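Local coordinates for conserved hypothetical protein VT76 (PDB 1RCU) that is of unknown function but belongs to the SLOG cluster4 family, whose Rossmann-like fold in related proteins is consistent with nucleotide-related ligand binding, at residues Gly82-Glu92 and Tyr97-Phe108; Arg111-Val122 and Ile133-Lys143. All blocks are in the same frame, centred on the assembly; numbering follows the deposited sequence.

Contact 1 (Gly82-Glu92 and Tyr97-Phe108)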
loop_
_atom_site.group_PDB
_atom_site.type_symbol
_atom_site.label_atom_id
_atom_site.label_comp_id
_atom_site.label_asym_id
_atom_site.label_seq_id
_atom_site.Cartn_x
_atom_site.Cartn_y
_atom_site.Cartn_z
ATOM N N GLY A 82 -5.300 -10.339 28.696
ATOM C CA GLY A 82 -5.028 -9.086 28.032
ATOM C C GLY A 82 -5.557 -9.147 26.615
ATOM O O GLY A 82 -6.053 -10.182 26.182
ATOM N N THR A 83 -5.463 -8.039 25.893
ATOM C CA THR A 83 -5.920 -7.986 24.512
ATOM C C THR A 83 -4.722 -7.943 23.581
ATOM O O THR A 83 -3.764 -7.211 23.826
ATOM C CB THR A 83 -6.756 -6.730 24.211
ATOM O OG1 THR A 83 -7.894 -6.692 25.073
ATOM C CG2 THR A 83 -7.238 -6.752 22.744
ATOM N N VAL A 84 -4.773 -8.728 22.515
ATOM C CA VAL A 84 -3.690 -8.752 21.548
ATOM C C VAL A 84 -4.300 -8.721 20.153
ATOM O O VAL A 84 -5.172 -9.519 19.800
ATOM C CB VAL A 84 -2.766 -9.992 21.760
ATOM C CG1 VAL A 84 -3.574 -11.237 21.815
ATOM C CG2 VAL A 84 -1.697 -10.070 20.650
ATOM N N VAL A 85 -3.839 -7.762 19.366
ATOM C CA VAL A 85 -4.347 -7.549 18.018
ATOM C C VAL A 85 -3.335 -7.928 16.942
ATOM O O VAL A 85 -2.174 -7.511 16.995
ATOM C CB VAL A 85 -4.734 -6.070 17.840
ATOM C CG1 VAL A 85 -5.106 -5.799 16.378
ATOM C CG2 VAL A 85 -5.882 -5.721 18.776
ATOM N N GLY A 86 -3.796 -8.708 15.965
ATOM C CA GLY A 86 -2.929 -9.134 14.885
ATOM C C GLY A 86 -3.155 -8.395 13.580
ATOM O O GLY A 86 -4.292 -8.169 13.168
ATOM N N ILE A 87 -2.060 -8.003 12.940
ATOM C CA ILE A 87 -2.105 -7.305 11.654
ATOM C C ILE A 87 -1.603 -8.367 10.685
ATOM O O ILE A 87 -0.428 -8.715 10.691
ATOM C CB ILE A 87 -1.137 -6.100 11.629
ATOM C CG1 ILE A 87 -1.424 -5.166 12.807
ATOM C CG2 ILE A 87 -1.280 -5.332 10.333
ATOM C CD1 ILE A 87 -2.682 -4.369 12.685
ATOM N N LEU A 88 -2.508 -8.873 9.861
ATOM C CA LEU A 88 -2.185 -9.941 8.931
ATOM C C LEU A 88 -1.845 -9.565 7.510
ATOM O O LEU A 88 -2.458 -8.673 6.914
ATOM C CB LEU A 88 -3.343 -10.935 8.873
ATOM C CG LEU A 88 -3.631 -11.729 10.140
ATOM C CD1 LEU A 88 -5.089 -12.154 10.153
ATOM C CD2 LEU A 88 -2.698 -12.941 10.203
ATOM N N PRO A 89 -0.828 -10.239 6.954
ATOM C CA PRO A 89 -0.423 -9.983 5.576
ATOM C C PRO A 89 -1.520 -10.641 4.752
ATOM O O PRO A 89 -2.054 -11.674 5.155
ATOM C CB PRO A 89 0.922 -10.703 5.473
ATOM C CG PRO A 89 0.801 -11.804 6.441
ATOM C CD PRO A 89 0.121 -11.157 7.613
ATOM N N ASP A 90 -1.869 -10.026 3.627
ATOM C CA ASP A 90 -2.914 -10.549 2.759
ATOM C C ASP A 90 -4.199 -10.791 3.534
ATOM O O ASP A 90 -4.511 -10.066 4.478
ATOM C CB ASP A 90 -2.481 -11.863 2.104
ATOM C CG ASP A 90 -2.259 -11.723 0.604
ATOM O OD1 ASP A 90 -1.165 -11.262 0.192
ATOM O OD2 ASP A 90 -3.187 -12.061 -0.165
ATOM N N GLU A 91 -4.934 -11.823 3.129
ATOM C CA GLU A 91 -6.184 -12.178 3.783
ATOM C C GLU A 91 -5.956 -13.416 4.639
ATOM O O GLU A 91 -6.795 -14.317 4.696
ATOM C CB GLU A 91 -7.271 -12.428 2.737
ATOM C CG GLU A 91 -7.615 -11.169 1.948
ATOM C CD GLU A 91 -8.812 -11.334 1.034
ATOM O OE1 GLU A 91 -8.713 -12.103 0.057
ATOM O OE2 GLU A 91 -9.854 -10.694 1.296
ATOM N N GLU A 92 -4.807 -13.436 5.313
ATOM C CA GLU A 92 -4.416 -14.541 6.178
ATOM C C GLU A 92 -5.408 -14.821 7.301
ATOM O O GLU A 92 -6.354 -14.070 7.529
ATOM C CB GLU A 92 -3.032 -14.298 6.780
ATOM C CG GLU A 92 -1.894 -14.631 5.829
ATOM C CD GLU A 92 -0.676 -15.144 6.563
ATOM O OE1 GLU A 92 -0.863 -15.928 7.518
ATOM O OE2 GLU A 92 0.459 -14.785 6.181
ATOM N N TYR A 97 -5.011 -17.120 18.935
ATOM C CA TYR A 97 -5.072 -16.432 20.219
ATOM C C TYR A 97 -5.332 -14.952 20.043
ATOM O O TYR A 97 -5.382 -14.212 21.019
ATOM C CB TYR A 97 -3.773 -16.622 20.980
ATOM C CG TYR A 97 -3.437 -18.061 21.271
ATOM C CD1 TYR A 97 -4.089 -18.766 22.297
ATOM C CD2 TYR A 97 -2.460 -18.728 20.519
ATOM C CE1 TYR A 97 -3.769 -20.090 22.562
ATOM C CE2 TYR A 97 -2.146 -20.054 20.774
ATOM C CZ TYR A 97 -2.797 -20.726 21.793
ATOM O OH TYR A 97 -2.476 -22.037 22.028
ATOM N N LEU A 98 -5.522 -14.526 18.799
ATOM C CA LEU A 98 -5.753 -13.125 18.520
ATOM C C LEU A 98 -7.108 -12.636 19.034
ATOM O O LEU A 98 -8.143 -13.256 18.779
ATOM C CB LEU A 98 -5.625 -12.867 17.015
ATOM C CG LEU A 98 -4.256 -13.099 16.380
ATOM C CD1 LEU A 98 -4.364 -12.861 14.882
ATOM C CD2 LEU A 98 -3.221 -12.175 17.005
ATOM N N SER A 99 -7.101 -11.530 19.774
ATOM C CA SER A 99 -8.342 -10.968 20.287
ATOM C C SER A 99 -9.084 -10.426 19.081
ATOM O O SER A 99 -10.294 -10.544 18.982
ATOM C CB SER A 99 -8.064 -9.826 21.264
ATOM O OG SER A 99 -7.337 -10.278 22.390
ATOM N N VAL A 100 -8.335 -9.830 18.167
ATOM C CA VAL A 100 -8.867 -9.267 16.940
ATOM C C VAL A 100 -7.829 -9.576 15.866
ATOM O O VAL A 100 -6.639 -9.418 16.115
ATOM C CB VAL A 100 -8.990 -7.725 17.030
ATOM C CG1 VAL A 100 -9.357 -7.134 15.669
ATOM C CG2 VAL A 100 -10.011 -7.353 18.087
ATOM N N ALA A 101 -8.282 -10.021 14.696
ATOM C CA ALA A 101 -7.405 -10.313 13.565
ATOM C C ALA A 101 -7.735 -9.279 12.484
ATOM O O ALA A 101 -8.882 -9.181 12.029
ATOM C CB ALA A 101 -7.663 -11.730 13.033
ATOM N N VAL A 102 -6.735 -8.511 12.069
ATOM C CA VAL A 102 -6.956 -7.483 11.051
ATOM C C VAL A 102 -6.287 -7.842 9.739
ATOM O O VAL A 102 -5.060 -7.874 9.653
ATOM C CB VAL A 102 -6.405 -6.093 11.500
ATOM C CG1 VAL A 102 -6.482 -5.104 10.352
ATOM C CG2 VAL A 102 -7.188 -5.587 12.694
ATOM N N LYS A 103 -7.094 -8.101 8.717
ATOM C CA LYS A 103 -6.568 -8.428 7.393
ATOM C C LYS A 103 -6.192 -7.128 6.699
ATOM O O LYS A 103 -6.783 -6.090 6.978
ATOM C CB LYS A 103 -7.627 -9.175 6.589
ATOM C CG LYS A 103 -8.137 -10.431 7.305
ATOM C CD LYS A 103 -9.057 -11.257 6.409
ATOM C CE LYS A 103 -9.595 -12.499 7.123
ATOM N NZ LYS A 103 -10.541 -12.131 8.220
ATOM N N THR A 104 -5.200 -7.173 5.815
ATOM C CA THR A 104 -4.762 -5.965 5.129
ATOM C C THR A 104 -4.691 -6.090 3.622
ATOM O O THR A 104 -4.839 -5.093 2.916
ATOM C CB THR A 104 -3.361 -5.524 5.579
ATOM O OG1 THR A 104 -2.410 -6.513 5.169
ATOM C CG2 THR A 104 -3.305 -5.340 7.093
ATOM N N GLY A 105 -4.452 -7.297 3.123
ATOM C CA GLY A 105 -4.334 -7.471 1.685
ATOM C C GLY A 105 -2.975 -6.967 1.222
ATOM O O GLY A 105 -2.760 -6.708 0.035
ATOM N N LEU A 106 -2.052 -6.812 2.168
ATOM C CA LEU A 106 -0.707 -6.339 1.859
ATOM C C LEU A 106 0.299 -7.475 2.017
ATOM O O LEU A 106 0.073 -8.414 2.781
ATOM C CB LEU A 106 -0.314 -5.182 2.801
ATOM C CG LEU A 106 -0.646 -3.709 2.507
ATOM C CD1 LEU A 106 -1.593 -3.576 1.319
ATOM C CD2 LEU A 106 -1.224 -3.068 3.778
ATOM N N ASP A 107 1.410 -7.402 1.291
ATOM C CA ASP A 107 2.432 -8.432 1.442
ATOM C C ASP A 107 3.120 -8.262 2.800
ATOM O O ASP A 107 2.886 -7.286 3.511
ATOM C CB ASP A 107 3.473 -8.361 0.313
ATOM C CG ASP A 107 4.171 -7.008 0.225
ATOM O OD1 ASP A 107 4.662 -6.492 1.256
ATOM O OD2 ASP A 107 4.236 -6.454 -0.891
ATOM N N PHE A 108 3.983 -9.210 3.137
ATOM C CA PHE A 108 4.703 -9.215 4.410
ATOM C C PHE A 108 5.357 -7.929 4.899
ATOM O O PHE A 108 5.122 -7.507 6.031
ATOM C CB PHE A 108 5.743 -10.338 4.387
ATOM C CG PHE A 108 5.142 -11.703 4.520
ATOM C CD1 PHE A 108 4.726 -12.159 5.764
ATOM C CD2 PHE A 108 4.910 -12.495 3.394
ATOM C CE1 PHE A 108 4.086 -13.384 5.892
ATOM C CE2 PHE A 108 4.266 -13.725 3.512
ATOM C CZ PHE A 108 3.852 -14.167 4.769
#
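V85 and V100 lie side by side in tightly joined parallel strands: G86 N donates to V100 O at 2.9 Å, nearly straight (174°), while G86 O takes V102 N and V102 O takes L88 N. L98 folds over the backbone of G86, its CD2 3.7 Å from G86 N. At the start of the pairing, S99 OG takes V84 N at 3.0 Å. Beyond the strands, D90 N donates to L106 O (2.7 Å), and D90 O accepts from T104 N and G105 N, both on one face of its plane. T104 OG1, set between its backbone N and carbonyl carbon (chi1 66°), donates to L88 O at 2.8 Å and accepts from L106 N in an ST turn. A valine here, lacking OG1, would probably leave L106 N without its acceptor and let the 104-106 turn drift from L88 O. The exposed side, at D90, E91 and F108, is looser: P89 CB lies over the F108 ring (4.3 Å to its centroid), a CH-pi contact beside the E92-R66 salt bridge, and K103 runs along E91 and E92, facing the second subunit. Such parallel edge pairing, with strand 60-63 alongside strand 84-88, is characteristic of a Rossmann-like sheet.

Contact 2 (Arg111-Val122 and Ile133-Lys143)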
loop_
_atom_site.group_PDB
_atom_site.type_symbol
_atom_site.label_atom_id
_atom_site.label_comp_id
_atom_site.label_asym_id
_atom_site.label_seq_id
_atom_site.Cartn_x
_atom_site.Cartn_y
_atom_site.Cartn_z
ATOM N N ARG A 111 2.823 -4.897 5.285
ATOM C CA ARG A 111 1.970 -5.223 6.426
ATOM C C ARG A 111 2.738 -4.815 7.690
ATOM O O ARG A 111 2.164 -4.302 8.653
ATOM C CB ARG A 111 1.701 -6.735 6.439
ATOM C CG ARG A 111 0.921 -7.281 7.635
ATOM C CD ARG A 111 1.790 -7.785 8.793
ATOM N NE ARG A 111 3.080 -8.264 8.326
ATOM C CZ ARG A 111 3.594 -9.455 8.610
ATOM N NH1 ARG A 111 2.922 -10.316 9.365
ATOM N NH2 ARG A 111 4.796 -9.772 8.146
ATOM N N SER A 112 4.050 -5.043 7.659
ATOM C CA SER A 112 4.930 -4.706 8.772
ATOM C C SER A 112 4.946 -3.207 9.038
ATOM O O SER A 112 4.996 -2.765 10.187
ATOM C CB SER A 112 6.365 -5.169 8.478
ATOM O OG SER A 112 6.482 -6.572 8.566
ATOM N N PHE A 113 4.923 -2.420 7.972
ATOM C CA PHE A 113 4.938 -0.990 8.172
ATOM C C PHE A 113 3.643 -0.441 8.722
ATOM O O PHE A 113 3.661 0.572 9.405
ATOM C CB PHE A 113 5.403 -0.287 6.898
ATOM C CG PHE A 113 6.884 -0.360 6.729
ATOM C CD1 PHE A 113 7.722 0.408 7.538
ATOM C CD2 PHE A 113 7.444 -1.300 5.880
ATOM C CE1 PHE A 113 9.097 0.228 7.510
ATOM C CE2 PHE A 113 8.814 -1.492 5.841
ATOM C CZ PHE A 113 9.647 -0.727 6.661
ATOM N N VAL A 114 2.516 -1.100 8.461
ATOM C CA VAL A 114 1.292 -0.591 9.056
ATOM C C VAL A 114 1.248 -1.118 10.490
ATOM O O VAL A 114 0.595 -0.538 11.356
ATOM C CB VAL A 114 -0.004 -0.994 8.281
ATOM C CG1 VAL A 114 0.338 -1.764 7.044
ATOM C CG2 VAL A 114 -0.933 -1.755 9.185
ATOM N N LEU A 115 1.980 -2.199 10.738
ATOM C CA LEU A 115 2.050 -2.797 12.067
ATOM C C LEU A 115 2.853 -1.851 12.963
ATOM O O LEU A 115 2.483 -1.605 14.112
ATOM C CB LEU A 115 2.757 -4.145 11.978
ATOM C CG LEU A 115 2.816 -5.159 13.120
ATOM C CD1 LEU A 115 4.243 -5.509 13.361
ATOM C CD2 LEU A 115 2.156 -4.623 14.373
ATOM N N LEU A 116 3.944 -1.316 12.414
ATOM C CA LEU A 116 4.810 -0.400 13.148
ATOM C C LEU A 116 4.142 0.930 13.509
ATOM O O LEU A 116 4.539 1.571 14.479
ATOM C CB LEU A 116 6.083 -0.124 12.354
ATOM C CG LEU A 116 7.072 -1.285 12.323
ATOM C CD1 LEU A 116 8.153 -0.982 11.283
ATOM C CD2 LEU A 116 7.665 -1.512 13.727
ATOM N N ARG A 117 3.145 1.341 12.729
ATOM C CA ARG A 117 2.442 2.590 12.990
ATOM C C ARG A 117 1.642 2.456 14.267
ATOM O O ARG A 117 1.232 3.445 14.859
ATOM C CB ARG A 117 1.481 2.917 11.844
ATOM C CG ARG A 117 2.114 3.073 10.467
ATOM C CD ARG A 117 2.961 4.330 10.406
ATOM N NE ARG A 117 3.505 4.575 9.077
ATOM C CZ ARG A 117 4.250 5.640 8.781
ATOM N NH1 ARG A 117 4.526 6.546 9.718
ATOM N NH2 ARG A 117 4.745 5.802 7.562
ATOM N N ASN A 118 1.408 1.223 14.686
ATOM C CA ASN A 118 0.629 0.992 15.887
ATOM C C ASN A 118 1.486 0.777 17.119
ATOM O O ASN A 118 1.045 0.162 18.081
ATOM C CB ASN A 118 -0.301 -0.205 15.691
ATOM C CG ASN A 118 -1.435 0.098 14.739
ATOM O OD1 ASN A 118 -2.444 0.702 15.123
ATOM N ND2 ASN A 118 -1.273 -0.303 13.478
ATOM N N ALA A 119 2.702 1.308 17.108
ATOM C CA ALA A 119 3.580 1.112 18.244
ATOM C C ALA A 119 4.068 2.356 18.955
ATOM O O ALA A 119 4.383 3.369 18.329
ATOM C CB ALA A 119 4.801 0.266 17.821
ATOM N N ASP A 120 4.132 2.259 20.278
ATOM C CA ASP A 120 4.689 3.327 21.094
ATOM C C ASP A 120 6.087 2.812 21.387
ATOM O O ASP A 120 6.996 3.578 21.731
ATOM C CB ASP A 120 3.941 3.487 22.407
ATOM C CG ASP A 120 2.564 4.087 22.217
ATOM O OD1 ASP A 120 2.463 5.094 21.481
ATOM O OD2 ASP A 120 1.587 3.569 22.804
ATOM N N VAL A 121 6.236 1.496 21.261
ATOM C CA VAL A 121 7.505 0.832 21.489
ATOM C C VAL A 121 7.482 -0.567 20.882
ATOM O O VAL A 121 6.441 -1.224 20.861
ATOM C CB VAL A 121 7.834 0.733 23.004
ATOM C CG1 VAL A 121 6.844 -0.162 23.702
ATOM C CG2 VAL A 121 9.255 0.215 23.187
ATOM N N VAL A 122 8.630 -0.997 20.364
ATOM C CA VAL A 122 8.761 -2.312 19.743
ATOM C C VAL A 122 9.716 -3.226 20.518
ATOM O O VAL A 122 10.814 -2.807 20.897
ATOM C CB VAL A 122 9.304 -2.188 18.301
ATOM C CG1 VAL A 122 9.488 -3.574 17.676
ATOM C CG2 VAL A 122 8.359 -1.334 17.476
ATOM N N ILE A 133 13.821 -6.196 9.106
ATOM C CA ILE A 133 13.210 -5.094 8.382
ATOM C C ILE A 133 12.329 -4.289 9.330
ATOM O O ILE A 133 12.268 -3.056 9.241
ATOM C CB ILE A 133 12.357 -5.618 7.200
ATOM C CG1 ILE A 133 13.269 -6.238 6.145
ATOM C CG2 ILE A 133 11.521 -4.486 6.605
ATOM C CD1 ILE A 133 12.532 -6.921 5.017
ATOM N N GLU A 134 11.649 -4.991 10.234
ATOM C CA GLU A 134 10.789 -4.335 11.211
ATOM C C GLU A 134 11.579 -3.529 12.242
ATOM O O GLU A 134 11.149 -2.450 12.636
ATOM C CB GLU A 134 9.888 -5.374 11.902
ATOM C CG GLU A 134 8.923 -5.992 10.908
ATOM C CD GLU A 134 8.175 -7.183 11.443
ATOM O OE1 GLU A 134 8.730 -7.919 12.283
ATOM O OE2 GLU A 134 7.030 -7.394 11.007
ATOM N N ILE A 135 12.719 -4.063 12.678
ATOM C CA ILE A 135 13.570 -3.393 13.649
ATOM C C ILE A 135 14.096 -2.098 13.003
ATOM O O ILE A 135 14.032 -1.024 13.598
ATOM C CB ILE A 135 14.759 -4.319 14.086
ATOM C CG1 ILE A 135 14.236 -5.483 14.944
ATOM C CG2 ILE A 135 15.801 -3.515 14.843
ATOM C CD1 ILE A 135 15.275 -6.590 15.188
ATOM N N LEU A 136 14.604 -2.205 11.777
ATOM C CA LEU A 136 15.132 -1.044 11.059
ATOM C C LEU A 136 14.021 -0.053 10.738
ATOM O O LEU A 136 14.215 1.178 10.845
ATOM C CB LEU A 136 15.844 -1.479 9.767
ATOM C CG LEU A 136 17.373 -1.690 9.849
ATOM C CD1 LEU A 136 17.750 -2.592 10.999
ATOM C CD2 LEU A 136 17.879 -2.269 8.531
ATOM N N GLY A 137 12.862 -0.595 10.361
ATOM C CA GLY A 137 11.710 0.221 10.027
ATOM C C GLY A 137 11.243 0.992 11.242
ATOM O O GLY A 137 10.956 2.185 11.147
ATOM N N ALA A 138 11.175 0.306 12.379
ATOM C CA ALA A 138 10.755 0.923 13.636
ATOM C C ALA A 138 11.598 2.164 13.916
ATOM O O ALA A 138 11.084 3.228 14.287
ATOM C CB ALA A 138 10.896 -0.085 14.790
ATOM N N TYR A 139 12.904 2.009 13.725
ATOM C CA TYR A 139 13.863 3.079 13.947
ATOM C C TYR A 139 13.687 4.258 12.984
ATOM O O TYR A 139 13.799 5.421 13.375
ATOM C CB TYR A 139 15.273 2.506 13.848
ATOM C CG TYR A 139 16.368 3.542 13.812
ATOM C CD1 TYR A 139 16.837 4.061 12.594
ATOM C CD2 TYR A 139 16.938 4.005 14.989
ATOM C CE1 TYR A 139 17.831 5.010 12.557
ATOM C CE2 TYR A 139 17.955 4.952 14.963
ATOM C CZ TYR A 139 18.391 5.449 13.742
ATOM O OH TYR A 139 19.412 6.371 13.724
ATOM N N ALA A 140 13.408 3.958 11.722
ATOM C CA ALA A 140 13.220 5.006 10.733
ATOM C C ALA A 140 11.971 5.817 11.042
ATOM O O ALA A 140 11.870 6.969 10.640
ATOM C CB ALA A 140 13.112 4.398 9.365
ATOM N N LEU A 141 11.028 5.211 11.765
ATOM C CA LEU A 141 9.764 5.856 12.129
ATOM C C LEU A 141 9.793 6.542 13.516
ATOM O O LEU A 141 8.807 7.132 13.942
ATOM C CB LEU A 141 8.616 4.823 12.089
ATOM C CG LEU A 141 8.266 4.103 10.771
ATOM C CD1 LEU A 141 7.043 3.179 10.979
ATOM C CD2 LEU A 141 7.960 5.129 9.684
ATOM N N GLY A 142 10.914 6.446 14.218
ATOM C CA GLY A 142 11.010 7.068 15.526
ATOM C C GLY A 142 10.408 6.266 16.675
ATOM O O GLY A 142 10.060 6.815 17.726
ATOM N N LYS A 143 10.297 4.958 16.487
ATOM C CA LYS A 143 9.729 4.094 17.510
ATOM C C LYS A 143 10.837 3.443 18.303
ATOM O O LYS A 143 11.704 2.783 17.740
ATOM C CB LYS A 143 8.891 2.989 16.866
ATOM C CG LYS A 143 7.871 3.491 15.859
ATOM C CD LYS A 143 6.819 4.328 16.547
ATOM C CE LYS A 143 5.609 4.533 15.656
ATOM N NZ LYS A 143 4.565 5.289 16.387
#
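L116 pushes its two methyls against one turn of the opposing helix: CD1 rests 3.5 Å from A138 N and CD2 meets A138 CB at 3.7 Å. V122, on the strand that follows, brings CG2 to the same A138 methyl, which is thus held between helix and sheet. Next to L116, the F113 ring puts CE1 3.6 Å from G137 CA; a side chain at G137 would run into this ring, so the glycine permits the close approach. I133 CG2 meets the ring obliquely at CE2, and L141 CD1 sits at its edge while also packing on L116 CB at 3.7 Å.

The short helical segments cross at -46° with their axes 9.9 Å apart. Helix 129-140 is the connection of the beta-alpha-beta unit between strands 121-125 and 145-148, and helix 108-116 packs beside it, as neighbouring helices do over the sheet of a Rossmann-like fold.

Farther out, L141 CD2 lies over one face of the R117 guanidinium, whose NH2 reaches across to form a salt bridge with D107 of the fourth subunit. At one polar margin S112 OG lies 2.6 Å from E134 OE2 and is also within hydrogen-bonding distance of F108 O. E134 OE2 lies 4.3 Å from R111 NH2 but well out of the guanidinium plane, so the two charges are merely near each other; R111 NH2 itself bonds F108 O. At the other margin G142 ends the helix in a Schellman motif, and K143, bent at chi2 (-66°), runs back past L116 O until NZ donates to A119 O at 2.7 Å, nearly in line with the carbonyl.

In the fold
Contact 1 closes before contact 2 opens, and their centres are about 15 Å apart. Both reach the same seven-stranded parallel sheet: contact 1 pairs its outermost strand within the chain, 100-103, with 84-88, whereas contact 2 joins helices 108-116 and 129-140 and brings in strand 121-125. From strand 100-103 the chain passes through a short loop into helix 108-116, and the two contacts touch there, with R111 CD 3.1 Å from I87 O and V114 packed on I87. K103 N of one chain also bonds N118 OD1 of another, so the edge strand and the turn after helix 108-116 meet across the interface with the second subunit of the four-chain assembly.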